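Local coordinates for flagellar biosynthetic protein FlhB (Shewanella putrefaciens CN-32, PDB 6Z0W) that probably helps build the flagellar rod as part of the type III export apparatus, here represented by its cytoplasmic domain, at residues A10-A15 against V41-V46. Numbering follows the deposited sequence.
Sequences AEVPNA and VIAKGV
Ile-42 pushes its CD1 methyl against the 3-10 turn 12-14, joining the loop that leads into strand 17-20 to edge strand 40-46 of the mixed sheet in the FlhB cytoplasmic domain, at the point where the chain of that strand turns a corner. Van der Waals contacts with backbone polar atoms come first: Ile-42 CD1 approaches Glu-11 O at 3.3 Å. The same methyl lies 3.6 Å from the backbone N of Ala-15. Its reach follows from the torsions: CG1 sits between the backbone N and the carbonyl carbon (chi1 61°), and an extended chi2 of 179° carries CD1 straight on into the turn.

Two methyl-to-methyl pairs make up the apolar packing. Ile-42 CD1 meets Ala-15 CB at 4.0 Å, and Val-12 CG2 rests on Ala-43 CB at 3.6 Å. Val-12 and Ala-43 both also touch Ile-53, so loop, edge strand and helix 47-59 meet at this second pair.

The hydrogen bonds within 10-15 shape the turn. Asn-14 N bonds to Glu-11 O at 2.8 Å, so the carbonyl that the Ile-42 methyl approaches already has a hydrogen-bond donor, and Ala-15 N bonds to Val-12 O. Glu-11 is bent at chi2, which brings its carboxylate back toward Asn-14, and its OE2 forms a salt bridge with Arg-7. Its other oxygen, OE1, accepts Asn-14 ND2 at 3.0 Å, a bond lying nearly in the amide plane but reaching the carboxylate from above its plane, 44° out of it.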
ATOM      1  N   ALA A  10      -4.575 -10.064 -11.099  1.00 40.83           N
ATOM      2  CA  ALA A  10      -6.014  -9.995 -11.351  1.00 39.80           C
ATOM      3  C   ALA A  10      -6.794  -9.314 -10.238  1.00 39.79           C
ATOM      4  O   ALA A  10      -7.972  -9.004 -10.447  1.00 37.93           O
ATOM      5  CB  ALA A  10      -6.567 -11.405 -11.572  1.00 38.20           C
ATOM      6  N   GLU A  11      -6.191  -9.088  -9.062  1.00 42.06           N
ATOM      7  CA  GLU A  11      -6.905  -8.504  -7.924  1.00 39.17           C
ATOM      8  C   GLU A  11      -6.756  -6.995  -7.820  1.00 34.12           C
ATOM      9  O   GLU A  11      -7.580  -6.353  -7.155  1.00 34.05           O
ATOM     10  CB  GLU A  11      -6.417  -9.104  -6.595  1.00 44.02           C
ATOM     11  CG  GLU A  11      -6.867 -10.524  -6.301  1.00 46.43           C
ATOM     12  CD  GLU A  11      -8.375 -10.649  -6.233  1.00 50.36           C
ATOM     13  OE1 GLU A  11      -9.024  -9.697  -5.740  1.00 51.90           O
ATOM     14  OE2 GLU A  11      -8.906 -11.685  -6.699  1.00 50.27           O
ATOM     15  N   VAL A  12      -5.724  -6.427  -8.436  1.00 33.55           N
ATOM     16  CA  VAL A  12      -5.400  -5.000  -8.376  1.00 36.88           C
ATOM     17  C   VAL A  12      -6.597  -4.115  -8.740  1.00 37.40           C
ATOM     18  O   VAL A  12      -6.763  -3.054  -8.110  1.00 35.67           O
ATOM     19  CB  VAL A  12      -4.178  -4.672  -9.264  1.00 39.97           C
ATOM     20  CG1 VAL A  12      -3.908  -3.200  -9.276  1.00 40.76           C
ATOM     21  CG2 VAL A  12      -2.923  -5.353  -8.739  1.00 41.47           C
ATOM     22  N   PRO A  13      -7.452  -4.481  -9.715  1.00 36.42           N
ATOM     23  CA  PRO A  13      -8.665  -3.675  -9.955  1.00 37.20           C
ATOM     24  C   PRO A  13      -9.560  -3.491  -8.730  1.00 37.99           C
ATOM     25  O   PRO A  13     -10.373  -2.555  -8.717  1.00 39.24           O
ATOM     26  CB  PRO A  13      -9.395  -4.455 -11.061  1.00 36.92           C
ATOM     27  CG  PRO A  13      -8.263  -5.152 -11.815  1.00 36.84           C
ATOM     28  CD  PRO A  13      -7.311  -5.552 -10.733  1.00 36.07           C
ATOM     29  N   ASN A  14      -9.465  -4.346  -7.713  1.00 33.89           N
ATOM     30  CA  ASN A  14     -10.339  -4.194  -6.551  1.00 34.04           C
ATOM     31  C   ASN A  14      -9.711  -3.333  -5.451  1.00 32.29           C
ATOM     32  O   ASN A  14     -10.343  -3.117  -4.424  1.00 36.53           O
ATOM     33  CB  ASN A  14     -10.716  -5.564  -5.983  1.00 38.26           C
ATOM     34  CG  ASN A  14     -11.329  -6.471  -7.023  1.00 43.52           C
ATOM     35  OD1 ASN A  14     -12.097  -6.029  -7.874  1.00 42.40           O
ATOM     36  ND2 ASN A  14     -10.941  -7.737  -7.001  1.00 48.72           N
ATOM     37  N   ALA A  15      -8.513  -2.810  -5.663  1.00 30.42           N
ATOM     38  CA  ALA A  15      -7.815  -2.051  -4.643  1.00 31.89           C
ATOM     39  C   ALA A  15      -8.499  -0.706  -4.412  1.00 34.80           C
ATOM     40  O   ALA A  15      -9.046  -0.103  -5.332  1.00 33.73           O
ATOM     41  CB  ALA A  15      -6.355  -1.811  -5.066  1.00 25.57           C
ATOM     42  N   VAL A  41      -3.912  -6.285   2.274  1.00 34.88           N
ATOM     43  CA  VAL A  41      -3.120  -6.183   1.052  1.00 31.43           C
ATOM     44  C   VAL A  41      -3.622  -7.244   0.082  1.00 31.43           C
ATOM     45  O   VAL A  41      -3.675  -8.424   0.431  1.00 35.48           O
ATOM     46  CB  VAL A  41      -1.622  -6.358   1.357  1.00 32.12           C
ATOM     47  CG1 VAL A  41      -0.835  -6.645   0.100  1.00 29.12           C
ATOM     48  CG2 VAL A  41      -1.091  -5.106   2.094  1.00 32.73           C
ATOM     49  N   ILE A  42      -3.998  -6.838  -1.134  1.00 30.96           N
ATOM     50  CA  ILE A  42      -4.469  -7.795  -2.138  1.00 30.50           C
ATOM     51  C   ILE A  42      -3.488  -7.967  -3.284  1.00 32.79           C
ATOM     52  O   ILE A  42      -3.651  -8.907  -4.087  1.00 33.46           O
ATOM     53  CB  ILE A  42      -5.860  -7.410  -2.687  1.00 29.72           C
ATOM     54  CG1 ILE A  42      -5.788  -6.044  -3.370  1.00 28.00           C
ATOM     55  CG2 ILE A  42      -6.855  -7.336  -1.564  1.00 29.06           C
ATOM     56  CD1 ILE A  42      -7.119  -5.627  -3.953  1.00 29.20           C
ATOM     57  N   ALA A  43      -2.462  -7.121  -3.373  1.00 33.29           N
ATOM     58  CA  ALA A  43      -1.348  -7.332  -4.289  1.00 33.35           C
ATOM     59  C   ALA A  43      -0.133  -6.579  -3.750  1.00 33.53           C
ATOM     60  O   ALA A  43      -0.280  -5.539  -3.102  1.00 36.11           O
ATOM     61  CB  ALA A  43      -1.694  -6.858  -5.710  1.00 33.92           C
ATOM     62  N   LYS A  44       1.058  -7.115  -4.009  1.00 33.74           N
ATOM     63  CA  LYS A  44       2.277  -6.423  -3.645  1.00 32.66           C
ATOM     64  C   LYS A  44       3.415  -6.920  -4.526  1.00 35.20           C
ATOM     65  O   LYS A  44       3.391  -8.045  -5.017  1.00 36.14           O
ATOM     66  CB  LYS A  44       2.624  -6.621  -2.156  1.00 31.95           C
ATOM     67  CG  LYS A  44       3.198  -7.986  -1.759  1.00 36.07           C
ATOM     68  CD  LYS A  44       3.627  -7.867  -0.283  1.00 39.10           C
ATOM     69  CE  LYS A  44       4.372  -9.052   0.297  1.00 37.85           C
ATOM     70  NZ  LYS A  44       4.528  -8.870   1.786  1.00 36.14           N
ATOM     71  N   GLY A  45       4.412  -6.063  -4.715  1.00 34.03           N
ATOM     72  CA  GLY A  45       5.579  -6.433  -5.496  1.00 35.15           C
ATOM     73  C   GLY A  45       6.636  -5.365  -5.380  1.00 35.88           C
ATOM     74  O   GLY A  45       6.370  -4.232  -4.954  1.00 36.04           O
ATOM     75  N   VAL A  46       7.851  -5.740  -5.745  1.00 40.04           N
ATOM     76  CA  VAL A  46       8.899  -4.749  -5.813  1.00 41.87           C
ATOM     77  C   VAL A  46       9.323  -4.604  -7.259  1.00 46.71           C
ATOM     78  O   VAL A  46       9.004  -5.431  -8.128  1.00 45.96           O
ATOM     79  CB  VAL A  46      10.112  -5.074  -4.914  1.00 43.21           C
ATOM     80  CG1 VAL A  46       9.687  -5.113  -3.445  1.00 38.98           C
ATOM     81  CG2 VAL A  46      10.796  -6.389  -5.368  1.00 46.32           C
TER